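PDB 7D5M: oxidoreductase from Azotobacter vinelandii, which binds NAD+ and, as a homolog of inositol dehydrogenase, probably catalyses the NAD-dependent oxidation of a polyol or sugar-like substrate. Local coordinates for residues R72-Q77 / Q86-A91; V90-P93 / A99-R102; A103-G108 / R136-T141; C113-C118 / V206-L211. All coordinates share one frame; numbering follows the deposited sequence.

Contact 1. Residues R72-Q77 / Q86-A91; sequences RTLFEQ and QAVSVA. With NAD (nicotinamide-adenine-dinucleotide), chain B.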
# COMPACT_ATOMS: atom_id res chain seq x y z
N ARG A 72 28.02 32.76 24.35
CA ARG A 72 29.07 33.82 24.32
C ARG A 72 30.30 33.31 25.07
O ARG A 72 31.42 33.46 24.55
CB ARG A 72 28.55 35.17 24.85
CG ARG A 72 27.34 35.69 24.09
CD ARG A 72 26.59 36.86 24.72
NE ARG A 72 26.24 36.68 26.13
CZ ARG A 72 25.36 35.81 26.64
NH1 ARG A 72 24.68 34.98 25.85
NH2 ARG A 72 25.14 35.79 27.94
N THR A 73 30.10 32.73 26.25
CA THR A 73 31.19 32.16 27.07
C THR A 73 31.83 31.00 26.30
O THR A 73 33.06 30.91 26.26
CB THR A 73 30.71 31.70 28.44
OG1 THR A 73 30.06 32.85 29.00
CG2 THR A 73 31.84 31.20 29.30
N LEU A 74 31.00 30.12 25.73
CA LEU A 74 31.51 29.00 24.90
C LEU A 74 32.51 29.55 23.87
O LEU A 74 33.64 29.05 23.84
CB LEU A 74 30.33 28.31 24.22
CG LEU A 74 30.68 27.37 23.07
CD1 LEU A 74 31.36 26.11 23.58
CD2 LEU A 74 29.43 27.03 22.29
N PHE A 75 32.11 30.55 23.07
CA PHE A 75 32.95 31.06 21.96
C PHE A 75 34.20 31.74 22.54
O PHE A 75 35.29 31.46 22.04
CB PHE A 75 32.16 31.99 21.03
CG PHE A 75 30.93 31.36 20.42
CD1 PHE A 75 30.81 29.98 20.31
CD2 PHE A 75 29.90 32.15 19.94
CE1 PHE A 75 29.67 29.42 19.75
CE2 PHE A 75 28.76 31.58 19.39
CZ PHE A 75 28.65 30.22 19.30
N GLU A 76 34.04 32.56 23.59
CA GLU A 76 35.17 33.34 24.16
C GLU A 76 36.19 32.39 24.80
O GLU A 76 37.39 32.56 24.52
CB GLU A 76 34.68 34.38 25.18
CG GLU A 76 35.81 35.10 25.90
CD GLU A 76 35.38 36.17 26.91
OE1 GLU A 76 34.24 36.08 27.44
OE2 GLU A 76 36.19 37.10 27.16
N GLN A 77 35.74 31.43 25.62
CA GLN A 77 36.62 30.50 26.36
C GLN A 77 37.29 29.54 25.38
O GLN A 77 38.50 29.27 25.53
CB GLN A 77 35.85 29.74 27.44
CG GLN A 77 35.45 30.60 28.63
CD GLN A 77 36.64 31.25 29.28
OE1 GLN A 77 37.63 30.59 29.62
NE2 GLN A 77 36.58 32.56 29.43
N GLN A 86 36.02 24.47 16.29
CA GLN A 86 36.12 25.05 14.94
C GLN A 86 34.73 25.28 14.37
O GLN A 86 34.61 26.04 13.40
CB GLN A 86 36.90 24.10 14.04
CG GLN A 86 38.32 23.88 14.53
CD GLN A 86 38.95 22.70 13.83
OE1 GLN A 86 38.51 21.56 14.00
NE2 GLN A 86 39.96 22.98 13.02
N ALA A 87 33.73 24.59 14.93
CA ALA A 87 32.34 24.63 14.43
C ALA A 87 31.35 24.41 15.57
O ALA A 87 31.71 23.82 16.62
CB ALA A 87 32.18 23.62 13.32
N VAL A 88 30.13 24.90 15.37
CA VAL A 88 29.06 24.83 16.38
C VAL A 88 27.73 24.55 15.67
O VAL A 88 27.47 25.17 14.62
CB VAL A 88 29.02 26.11 17.24
CG1 VAL A 88 28.79 27.37 16.42
CG2 VAL A 88 27.99 26.00 18.36
N SER A 89 26.95 23.62 16.21
CA SER A 89 25.56 23.38 15.79
C SER A 89 24.60 24.12 16.72
O SER A 89 24.72 23.96 17.96
CB SER A 89 25.27 21.92 15.70
OG SER A 89 25.98 21.38 14.61
N VAL A 90 23.65 24.85 16.14
CA VAL A 90 22.68 25.70 16.89
C VAL A 90 21.32 24.99 16.87
O VAL A 90 20.70 24.91 15.80
CB VAL A 90 22.62 27.11 16.29
CG1 VAL A 90 21.62 27.99 17.03
CG2 VAL A 90 23.99 27.77 16.24
N ALA A 91 20.91 24.45 18.01
CA ALA A 91 19.66 23.66 18.14
C ALA A 91 18.81 24.26 19.26
O ALA A 91 18.13 23.50 19.96
CB ALA A 91 20.00 22.22 18.40
PA NAD B . 13.17 21.89 22.25
O1A NAD B . 12.40 22.93 23.00
O2A NAD B . 12.74 20.46 22.27
O5B NAD B . 14.71 21.98 22.70
C5B NAD B . 15.36 23.25 23.02
C4B NAD B . 16.68 22.94 23.68
O4B NAD B . 17.53 24.11 23.68
C3B NAD B . 16.58 22.51 25.15
O3B NAD B . 17.61 21.57 25.44
C2B NAD B . 16.79 23.84 25.88
O2B NAD B . 17.21 23.72 27.22
C1B NAD B . 17.89 24.43 25.01
N9A NAD B . 18.04 25.87 25.09
C8A NAD B . 17.03 26.80 25.02
N7A NAD B . 17.46 28.04 25.04
C5A NAD B . 18.84 27.92 25.12
C6A NAD B . 19.87 28.89 25.17
N6A NAD B . 19.65 30.20 25.11
N1A NAD B . 21.14 28.43 25.23
C2A NAD B . 21.35 27.11 25.28
N3A NAD B . 20.47 26.11 25.23
C4A NAD B . 19.21 26.59 25.15
O3 NAD B . 13.26 22.32 20.69
PN NAD B . 13.47 21.38 19.38
O1N NAD B . 12.14 20.82 18.95
O2N NAD B . 14.60 20.43 19.65
O5D NAD B . 13.90 22.45 18.28
C5D NAD B . 15.09 23.24 18.41
C4D NAD B . 15.36 23.83 17.06
O4D NAD B . 15.47 22.74 16.10
C3D NAD B . 14.24 24.73 16.52
O3D NAD B . 14.81 25.79 15.77
C2D NAD B . 13.42 23.79 15.65
O2D NAD B . 12.70 24.46 14.62
C1D NAD B . 14.52 22.91 15.06
N1N NAD B . 14.08 21.56 14.60
C2N NAD B . 14.40 21.14 13.33
C3N NAD B . 13.96 19.91 12.85
C7N NAD B . 14.49 19.45 11.51
O7N NAD B . 15.46 20.04 11.02
N7N NAD B . 13.90 18.41 10.93
C4N NAD B . 13.08 19.16 13.63
C5N NAD B . 12.74 19.60 14.91
C6N NAD B . 13.37 20.72 15.42

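Contact 2. Residues V90-P93 / A99-R102; sequences VATP and AITR. With NAD (nicotinamide-adenine-dinucleotide), chain B.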
# COMPACT_ATOMS: atom_id res chain seq x y z
N VAL A 90 23.65 24.85 16.14
CA VAL A 90 22.68 25.70 16.89
C VAL A 90 21.32 24.99 16.87
O VAL A 90 20.70 24.91 15.80
CB VAL A 90 22.62 27.11 16.29
CG1 VAL A 90 21.62 27.99 17.03
CG2 VAL A 90 23.99 27.77 16.24
N ALA A 91 20.91 24.45 18.01
CA ALA A 91 19.66 23.66 18.14
C ALA A 91 18.81 24.26 19.26
O ALA A 91 18.13 23.50 19.96
CB ALA A 91 20.00 22.22 18.40
N THR A 92 18.86 25.58 19.41
CA THR A 92 18.04 26.33 20.38
C THR A 92 16.69 26.60 19.74
O THR A 92 16.48 26.33 18.56
CB THR A 92 18.75 27.62 20.80
OG1 THR A 92 19.05 28.34 19.60
CG2 THR A 92 20.00 27.37 21.60
N PRO A 93 15.71 27.12 20.49
CA PRO A 93 14.48 27.62 19.87
C PRO A 93 14.76 28.75 18.87
O PRO A 93 15.78 29.42 18.96
CB PRO A 93 13.63 28.08 21.06
CG PRO A 93 14.18 27.28 22.23
CD PRO A 93 15.67 27.18 21.96
N ALA A 99 21.07 35.57 16.70
CA ALA A 99 22.09 36.11 17.63
C ALA A 99 23.23 35.09 17.79
O ALA A 99 24.41 35.48 17.75
CB ALA A 99 21.47 36.46 18.97
N ILE A 100 22.90 33.81 17.92
CA ILE A 100 23.92 32.76 18.18
C ILE A 100 24.74 32.54 16.90
O ILE A 100 25.98 32.48 17.01
CB ILE A 100 23.30 31.45 18.69
CG1 ILE A 100 22.57 31.66 20.01
CG2 ILE A 100 24.38 30.38 18.80
CD1 ILE A 100 21.70 30.50 20.42
N THR A 101 24.08 32.43 15.74
CA THR A 101 24.76 32.24 14.43
C THR A 101 25.67 33.45 14.17
O THR A 101 26.84 33.25 13.80
CB THR A 101 23.76 31.99 13.30
OG1 THR A 101 23.03 30.80 13.63
CG2 THR A 101 24.42 31.78 11.96
N ARG A 102 25.14 34.66 14.35
CA ARG A 102 25.92 35.91 14.11
C ARG A 102 27.20 35.88 14.96
O ARG A 102 28.29 36.11 14.40
CB ARG A 102 25.11 37.16 14.43
CG ARG A 102 25.87 38.43 14.09
CD ARG A 102 25.15 39.70 14.50
NE ARG A 102 25.92 40.83 13.99
CZ ARG A 102 25.40 41.99 13.60
NH1 ARG A 102 24.10 42.21 13.68
NH2 ARG A 102 26.21 42.94 13.13
PA NAD B . 13.17 21.89 22.25
O1A NAD B . 12.40 22.93 23.00
O2A NAD B . 12.74 20.46 22.27
O5B NAD B . 14.71 21.98 22.70
C5B NAD B . 15.36 23.25 23.02
C4B NAD B . 16.68 22.94 23.68
O4B NAD B . 17.53 24.11 23.68
C3B NAD B . 16.58 22.51 25.15
O3B NAD B . 17.61 21.57 25.44
C2B NAD B . 16.79 23.84 25.88
O2B NAD B . 17.21 23.72 27.22
C1B NAD B . 17.89 24.43 25.01
N9A NAD B . 18.04 25.87 25.09
C8A NAD B . 17.03 26.80 25.02
N7A NAD B . 17.46 28.04 25.04
C5A NAD B . 18.84 27.92 25.12
C6A NAD B . 19.87 28.89 25.17
N6A NAD B . 19.65 30.20 25.11
N1A NAD B . 21.14 28.43 25.23
C2A NAD B . 21.35 27.11 25.28
N3A NAD B . 20.47 26.11 25.23
C4A NAD B . 19.21 26.59 25.15
O3 NAD B . 13.26 22.32 20.69
PN NAD B . 13.47 21.38 19.38
O1N NAD B . 12.14 20.82 18.95
O2N NAD B . 14.60 20.43 19.65
O5D NAD B . 13.90 22.45 18.28
C5D NAD B . 15.09 23.24 18.41
C4D NAD B . 15.36 23.83 17.06
O4D NAD B . 15.47 22.74 16.10
C3D NAD B . 14.24 24.73 16.52
O3D NAD B . 14.81 25.79 15.77
C2D NAD B . 13.42 23.79 15.65
O2D NAD B . 12.70 24.46 14.62
C1D NAD B . 14.52 22.91 15.06
N1N NAD B . 14.08 21.56 14.60
C2N NAD B . 14.40 21.14 13.33
C3N NAD B . 13.96 19.91 12.85
C7N NAD B . 14.49 19.45 11.51
O7N NAD B . 15.46 20.04 11.02
N7N NAD B . 13.90 18.41 10.93
C4N NAD B . 13.08 19.16 13.63
C5N NAD B . 12.74 19.60 14.91
C6N NAD B . 13.37 20.72 15.42

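Contact 3. Residues A103-G108 / R136-T141; sequences AALEAG and RVVGVT. With NAD (nicotinamide-adenine-dinucleotide), chain B.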
# COMPACT_ATOMS: atom_id res chain seq x y z
N ALA A 103 27.06 35.63 16.26
CA ALA A 103 28.20 35.61 17.21
C ALA A 103 29.21 34.53 16.78
O ALA A 103 30.43 34.80 16.81
CB ALA A 103 27.71 35.38 18.61
N ALA A 104 28.75 33.34 16.38
CA ALA A 104 29.64 32.23 15.99
C ALA A 104 30.44 32.65 14.75
O ALA A 104 31.67 32.47 14.73
CB ALA A 104 28.86 30.95 15.74
N LEU A 105 29.77 33.25 13.76
CA LEU A 105 30.40 33.68 12.49
C LEU A 105 31.45 34.76 12.77
O LEU A 105 32.54 34.69 12.19
CB LEU A 105 29.32 34.25 11.57
CG LEU A 105 28.23 33.26 11.15
CD1 LEU A 105 27.29 33.87 10.12
CD2 LEU A 105 28.86 31.98 10.63
N GLU A 106 31.10 35.74 13.60
CA GLU A 106 32.01 36.85 13.96
C GLU A 106 33.21 36.29 14.75
O GLU A 106 34.30 36.88 14.63
CB GLU A 106 31.24 37.94 14.71
CG GLU A 106 30.45 38.82 13.76
CD GLU A 106 29.43 39.74 14.39
OE1 GLU A 106 29.22 39.66 15.62
OE2 GLU A 106 28.83 40.54 13.64
N ALA A 107 33.03 35.15 15.44
CA ALA A 107 34.09 34.44 16.20
C ALA A 107 34.89 33.51 15.28
O ALA A 107 35.77 32.80 15.80
CB ALA A 107 33.48 33.69 17.36
N GLY A 108 34.65 33.53 13.97
CA GLY A 108 35.41 32.75 12.98
C GLY A 108 35.06 31.27 13.01
O GLY A 108 35.89 30.46 12.57
N ARG A 136 32.90 31.52 6.17
CA ARG A 136 32.43 30.40 7.01
C ARG A 136 31.36 29.63 6.23
O ARG A 136 30.60 30.25 5.47
CB ARG A 136 31.87 30.89 8.35
CG ARG A 136 32.83 31.72 9.20
CD ARG A 136 34.07 30.98 9.68
NE ARG A 136 35.08 30.82 8.63
CZ ARG A 136 36.15 30.04 8.72
NH1 ARG A 136 36.40 29.37 9.84
NH2 ARG A 136 36.98 29.94 7.69
N VAL A 137 31.34 28.32 6.43
CA VAL A 137 30.24 27.42 5.99
C VAL A 137 29.10 27.57 7.00
O VAL A 137 29.37 27.55 8.21
CB VAL A 137 30.73 25.96 5.92
CG1 VAL A 137 29.59 25.01 5.62
CG2 VAL A 137 31.86 25.81 4.91
N VAL A 138 27.87 27.73 6.51
CA VAL A 138 26.65 27.61 7.35
C VAL A 138 25.80 26.49 6.75
O VAL A 138 25.18 26.72 5.70
CB VAL A 138 25.86 28.93 7.46
CG1 VAL A 138 24.57 28.75 8.25
CG2 VAL A 138 26.71 30.03 8.10
N GLY A 139 25.79 25.32 7.38
CA GLY A 139 24.83 24.26 7.02
C GLY A 139 23.47 24.57 7.62
O GLY A 139 23.44 25.19 8.70
N VAL A 140 22.39 24.15 6.97
CA VAL A 140 21.02 24.25 7.52
C VAL A 140 20.40 22.85 7.47
O VAL A 140 20.52 22.18 6.43
CB VAL A 140 20.19 25.31 6.79
CG1 VAL A 140 18.78 25.41 7.34
CG2 VAL A 140 20.87 26.66 6.85
N THR A 141 19.78 22.40 8.56
CA THR A 141 19.39 20.97 8.72
C THR A 141 18.03 20.73 8.06
O THR A 141 17.08 20.27 8.74
CB THR A 141 19.53 20.50 10.17
OG1 THR A 141 19.15 21.55 11.05
CG2 THR A 141 20.94 20.10 10.52
PA NAD B . 13.17 21.89 22.25
O1A NAD B . 12.40 22.93 23.00
O2A NAD B . 12.74 20.46 22.27
O5B NAD B . 14.71 21.98 22.70
C5B NAD B . 15.36 23.25 23.02
C4B NAD B . 16.68 22.94 23.68
O4B NAD B . 17.53 24.11 23.68
C3B NAD B . 16.58 22.51 25.15
O3B NAD B . 17.61 21.57 25.44
C2B NAD B . 16.79 23.84 25.88
O2B NAD B . 17.21 23.72 27.22
C1B NAD B . 17.89 24.43 25.01
N9A NAD B . 18.04 25.87 25.09
C8A NAD B . 17.03 26.80 25.02
N7A NAD B . 17.46 28.04 25.04
C5A NAD B . 18.84 27.92 25.12
C6A NAD B . 19.87 28.89 25.17
N6A NAD B . 19.65 30.20 25.11
N1A NAD B . 21.14 28.43 25.23
C2A NAD B . 21.35 27.11 25.28
N3A NAD B . 20.47 26.11 25.23
C4A NAD B . 19.21 26.59 25.15
O3 NAD B . 13.26 22.32 20.69
PN NAD B . 13.47 21.38 19.38
O1N NAD B . 12.14 20.82 18.95
O2N NAD B . 14.60 20.43 19.65
O5D NAD B . 13.90 22.45 18.28
C5D NAD B . 15.09 23.24 18.41
C4D NAD B . 15.36 23.83 17.06
O4D NAD B . 15.47 22.74 16.10
C3D NAD B . 14.24 24.73 16.52
O3D NAD B . 14.81 25.79 15.77
C2D NAD B . 13.42 23.79 15.65
O2D NAD B . 12.70 24.46 14.62
C1D NAD B . 14.52 22.91 15.06
N1N NAD B . 14.08 21.56 14.60
C2N NAD B . 14.40 21.14 13.33
C3N NAD B . 13.96 19.91 12.85
C7N NAD B . 14.49 19.45 11.51
O7N NAD B . 15.46 20.04 11.02
N7N NAD B . 13.90 18.41 10.93
C4N NAD B . 13.08 19.16 13.63
C5N NAD B . 12.74 19.60 14.91
C6N NAD B . 13.37 20.72 15.42

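Contact 4. Residues C113-C118 / V206-L211; sequences CEKPLC and VGTHPL. With NAD (nicotinamide-adenine-dinucleotide), chain B.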
# COMPACT_ATOMS: atom_id res chain seq x y z
N CYS A 113 23.09 25.51 11.50
CA CYS A 113 21.97 26.22 12.15
C CYS A 113 20.68 25.46 11.88
O CYS A 113 20.40 25.10 10.73
CB CYS A 113 21.86 27.66 11.69
SG CYS A 113 20.64 28.60 12.66
N GLU A 114 19.93 25.19 12.94
CA GLU A 114 18.59 24.60 12.83
C GLU A 114 17.69 25.55 12.05
O GLU A 114 17.85 26.78 12.15
CB GLU A 114 18.01 24.29 14.20
CG GLU A 114 18.14 22.84 14.55
CD GLU A 114 17.60 21.88 13.50
OE1 GLU A 114 17.07 22.34 12.45
OE2 GLU A 114 17.72 20.69 13.72
N LYS A 115 16.78 24.98 11.25
CA LYS A 115 15.78 25.79 10.51
C LYS A 115 14.78 26.32 11.54
O LYS A 115 14.49 25.63 12.51
CB LYS A 115 15.15 24.97 9.40
CG LYS A 115 14.47 23.69 9.86
CD LYS A 115 13.31 23.28 8.99
CE LYS A 115 11.96 23.71 9.53
NZ LYS A 115 11.71 23.14 10.88
N PRO A 116 14.29 27.57 11.42
CA PRO A 116 14.72 28.50 10.38
C PRO A 116 15.95 29.29 10.81
O PRO A 116 16.23 29.42 11.98
CB PRO A 116 13.49 29.41 10.26
CG PRO A 116 13.03 29.55 11.69
CD PRO A 116 13.33 28.21 12.33
N LEU A 117 16.68 29.82 9.83
CA LEU A 117 17.84 30.71 10.05
C LEU A 117 17.45 31.79 11.07
O LEU A 117 18.27 32.11 11.95
CB LEU A 117 18.21 31.32 8.70
CG LEU A 117 19.69 31.48 8.40
CD1 LEU A 117 20.48 30.22 8.75
CD2 LEU A 117 19.86 31.83 6.93
N CYS A 118 16.26 32.37 10.91
CA CYS A 118 15.81 33.55 11.69
C CYS A 118 14.37 33.92 11.28
O CYS A 118 13.81 33.23 10.40
CB CYS A 118 16.75 34.72 11.46
SG CYS A 118 17.05 35.03 9.70
N VAL A 206 7.12 23.23 9.16
CA VAL A 206 7.02 22.00 8.32
C VAL A 206 6.95 22.35 6.84
O VAL A 206 7.57 21.63 6.06
CB VAL A 206 5.88 21.08 8.81
CG1 VAL A 206 6.18 20.51 10.19
CG2 VAL A 206 4.52 21.77 8.78
N GLY A 207 6.26 23.42 6.44
CA GLY A 207 6.11 23.77 5.01
C GLY A 207 7.45 23.91 4.30
O GLY A 207 7.55 23.53 3.11
N THR A 208 8.46 24.44 4.98
CA THR A 208 9.78 24.76 4.38
C THR A 208 10.55 23.48 4.06
O THR A 208 11.47 23.54 3.23
CB THR A 208 10.62 25.69 5.26
OG1 THR A 208 10.60 25.17 6.59
CG2 THR A 208 10.11 27.11 5.25
N HIS A 209 10.19 22.34 4.66
CA HIS A 209 10.91 21.07 4.39
C HIS A 209 10.67 20.61 2.95
O HIS A 209 11.63 20.44 2.20
CB HIS A 209 10.56 20.01 5.43
CG HIS A 209 11.38 20.09 6.67
ND1 HIS A 209 12.76 20.02 6.65
CD2 HIS A 209 11.01 20.23 7.96
CE1 HIS A 209 13.21 20.08 7.89
NE2 HIS A 209 12.16 20.23 8.72
N PRO A 210 9.42 20.31 2.51
CA PRO A 210 9.20 19.88 1.14
C PRO A 210 9.49 21.00 0.13
O PRO A 210 9.86 20.70 -0.99
CB PRO A 210 7.74 19.41 1.12
CG PRO A 210 7.09 20.14 2.29
CD PRO A 210 8.20 20.26 3.33
N LEU A 211 9.37 22.27 0.54
CA LEU A 211 9.79 23.41 -0.32
C LEU A 211 11.28 23.24 -0.66
O LEU A 211 11.64 23.31 -1.85
CB LEU A 211 9.55 24.75 0.39
CG LEU A 211 9.93 25.97 -0.45
CD1 LEU A 211 8.83 26.28 -1.44
CD2 LEU A 211 10.22 27.17 0.43
PA NAD B . 13.17 21.89 22.25
O1A NAD B . 12.40 22.93 23.00
O2A NAD B . 12.74 20.46 22.27
O5B NAD B . 14.71 21.98 22.70
C5B NAD B . 15.36 23.25 23.02
C4B NAD B . 16.68 22.94 23.68
O4B NAD B . 17.53 24.11 23.68
C3B NAD B . 16.58 22.51 25.15
O3B NAD B . 17.61 21.57 25.44
C2B NAD B . 16.79 23.84 25.88
O2B NAD B . 17.21 23.72 27.22
C1B NAD B . 17.89 24.43 25.01
N9A NAD B . 18.04 25.87 25.09
C8A NAD B . 17.03 26.80 25.02
N7A NAD B . 17.46 28.04 25.04
C5A NAD B . 18.84 27.92 25.12
C6A NAD B . 19.87 28.89 25.17
N6A NAD B . 19.65 30.20 25.11
N1A NAD B . 21.14 28.43 25.23
C2A NAD B . 21.35 27.11 25.28
N3A NAD B . 20.47 26.11 25.23
C4A NAD B . 19.21 26.59 25.15
O3 NAD B . 13.26 22.32 20.69
PN NAD B . 13.47 21.38 19.38
O1N NAD B . 12.14 20.82 18.95
O2N NAD B . 14.60 20.43 19.65
O5D NAD B . 13.90 22.45 18.28
C5D NAD B . 15.09 23.24 18.41
C4D NAD B . 15.36 23.83 17.06
O4D NAD B . 15.47 22.74 16.10
C3D NAD B . 14.24 24.73 16.52
O3D NAD B . 14.81 25.79 15.77
C2D NAD B . 13.42 23.79 15.65
O2D NAD B . 12.70 24.46 14.62
C1D NAD B . 14.52 22.91 15.06
N1N NAD B . 14.08 21.56 14.60
C2N NAD B . 14.40 21.14 13.33
C3N NAD B . 13.96 19.91 12.85
C7N NAD B . 14.49 19.45 11.51
O7N NAD B . 15.46 20.04 11.02
N7N NAD B . 13.90 18.41 10.93
C4N NAD B . 13.08 19.16 13.63
C5N NAD B . 12.74 19.60 14.91
C6N NAD B . 13.37 20.72 15.42

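Contact 1. Residues R72-Q77 / Q86-A91
Val88 carries its side of this contact alone, spreading its two methyl groups to meet Phe75 and Leu74 of helix 71-78. The strand it belongs to, 87-91, is the middle one of the five-stranded parallel sheet of the NAD-binding Rossmann fold, and the helix packs on one face of that sheet. The backbones stay well apart: the nearest CA atoms, those of Phe75 and Val88, are 9.2 Å from each other, so the side chains alone bridge the gap.

The phenylalanine side chain comes in crosswise to the valine. CG of Phe75 lies anti to the carbonyl carbon (chi1 -57°), which swings the ring round so that its CE1 corner reaches Val88 CG1 at 4.0 Å. Phe75 CZ follows at 4.1 Å from Val88 CG1, and the approach to the ring is oblique. Leu74 points at the strand from one residue earlier and touches the other branch, its CD2 lying 4.3 Å from Val88 CG2.

All three residues are buried and the contact is purely apolar. Ala103 and Ala104 of helix 97-106 also touch the Phe75 ring, while Ala15 of strand 12-16 meets Leu74, so Phe75, Leu74 and Val88 together fill the seam between helix and sheet. The strand then runs on to the cofactor, where Ala91 O comes within 3.4 Å of NAD C5D.

Contact 2. Residues V90-P93 / A99-R102
Ile100 of helix 97-106 lies across Val90 and Thr92, at the end of strand 87-91, and its branches divide the work between them. Strand and helix are the first two elements of a beta-alpha-beta unit of the Rossmann fold, completed by strand 110-113.

Ile100 CB starts the contact at 4.2 Å from Val90 CG1. The CG2 branch then sits against both methyls of the valine, closest to Val90 CG2 at 3.7 Å. The other branch goes elsewhere: CG1 is anti to the carbonyl carbon (chi1 -61°) and the chain is extended beyond it (chi2 168°), which carries CD1 along to the turn after the strand. There CD1 meets Thr92 tip to tip, 3.5 Å from Thr92 OG1 and 3.8 Å from Thr92 CG2. This hydroxyl has its polar partner outside the pair, in a hydrogen bond with Thr96 OG1. Thr101 adds a lighter touch on Val90 CG2, its own hydroxyl being bonded to His97 O.

On its far side the same turn forms part of the cofactor pocket. Thr92 CG2 touches Ile100 CD1 and also lies against a face of the adenine, 3.7 Å from NAD C4A. His97, an NAD-binding residue, holds the Thr92 carbonyl through its NE2. The proline ring that follows sits against the same adenine face near its five-membered ring, where Pro93 CD is 3.4 Å from NAD C8A.

Contact 3. Residues A103-G108 / R136-T141
Arg136 NH1 serves two acceptors: the backbone oxygen Gly108 O, at 3.0 Å, and the carboxylate of Glu348, with which it forms a salt bridge. The bond to Gly108 is bent, with an N-H...O angle of 134°, and the donor stands above the carbonyl plane, 47° out of it, away from a lone pair. The arginine chain folds at chi2 and chi3 to bring its head back over the helix end, and Arg136 CD also lies 3.5 Å from Gly108 O.

That helix end is a Schellman motif. Gly108 leaves the helix with positive phi (75°), its N bonded to Leu105 O, and its carbonyl meets the arginine.

Beneath the polar link lies an apolar layer. Leu105 CD2 is the one atom that does the touching, 3.9 Å from Arg136 CB and 3.9 Å from Val138 CG2, with the leucine roughly perpendicular to Val138.

The contact thus joins the C-terminal end of helix 97-106 to the entry of strand 138-140, the edge strand of the Rossmann sheet. Strand 110-113 lies beside 138-140 in the sheet, and its Val111 also touches Leu105; Ile130 and Ala131 of helix 121-133 cover Leu105, and helix 329-349 supplies Glu348.

Contact 4. Residues C113-C118 / V206-L211
Lys115 and His209 make the main van der Waals contact: Lys115 CD sits over one face of the His209 imidazole, 3.3 Å from His209 NE2, with the lysine chain running crosswise to the histidine side chain. Lys115 CE also touches the Thr208 hydroxyl, 3.6 Å from OG1. Bends at chi3 and chi4 fold the lysine chain as it reaches the helix.

The polar ends are held elsewhere, Lys115 NZ by Asp205 O and Thr208 OG1 by Gly204 O. Within the loop, the backbone Lys115 N bonds the anti lone pair of Glu114 OE1 at 2.9 Å. Pro116 follows through a cis peptide, completing the Glu-Lys-Pro sequence familiar in this oxidoreductase family.

Contacts with the cofactor make up the third kind. Lys115 O lies 3.0 Å from the ribose hydroxyl NAD O2D, a probable hydrogen bond. Glu114 OE1 approaches the nicotinamide ring at NAD C2N. His209 NE2 is 3.4 Å from the amide nitrogen NAD N7N. Lysine and histidine therefore border the nicotinamide end of the pocket.

The loop after strand 110-113 of the Rossmann domain here meets helix 202-217 of the C-terminal domain, with strand 165-173 behind the helix at Val206 and Pro210 and helix 363-381 against Thr208 and Leu211.

Contacts 1, 2 and 3 cluster on one side of the Rossmann sheet, with centres about 9 to 10 Å apart. Contacts 1 and 2 share Val90 and Ala91, and contacts 2 and 3 use successive parts of helix 97-106. Phe75 of contact 1 also packs on contact 3, its CE2 atom 3.5 Å from Ala104 N. Contact 4, about 17 Å from contact 3 between centres, is tied in through the sheet by probable hydrogen bonds: Val90 O to Glu114 N at 3.0 Å and Gly139 O to Cys113 N at 2.8 Å. Along NAD, contact 2 meets the adenine, while contact 4 borders the nicotinamide and brings in the C-terminal domain.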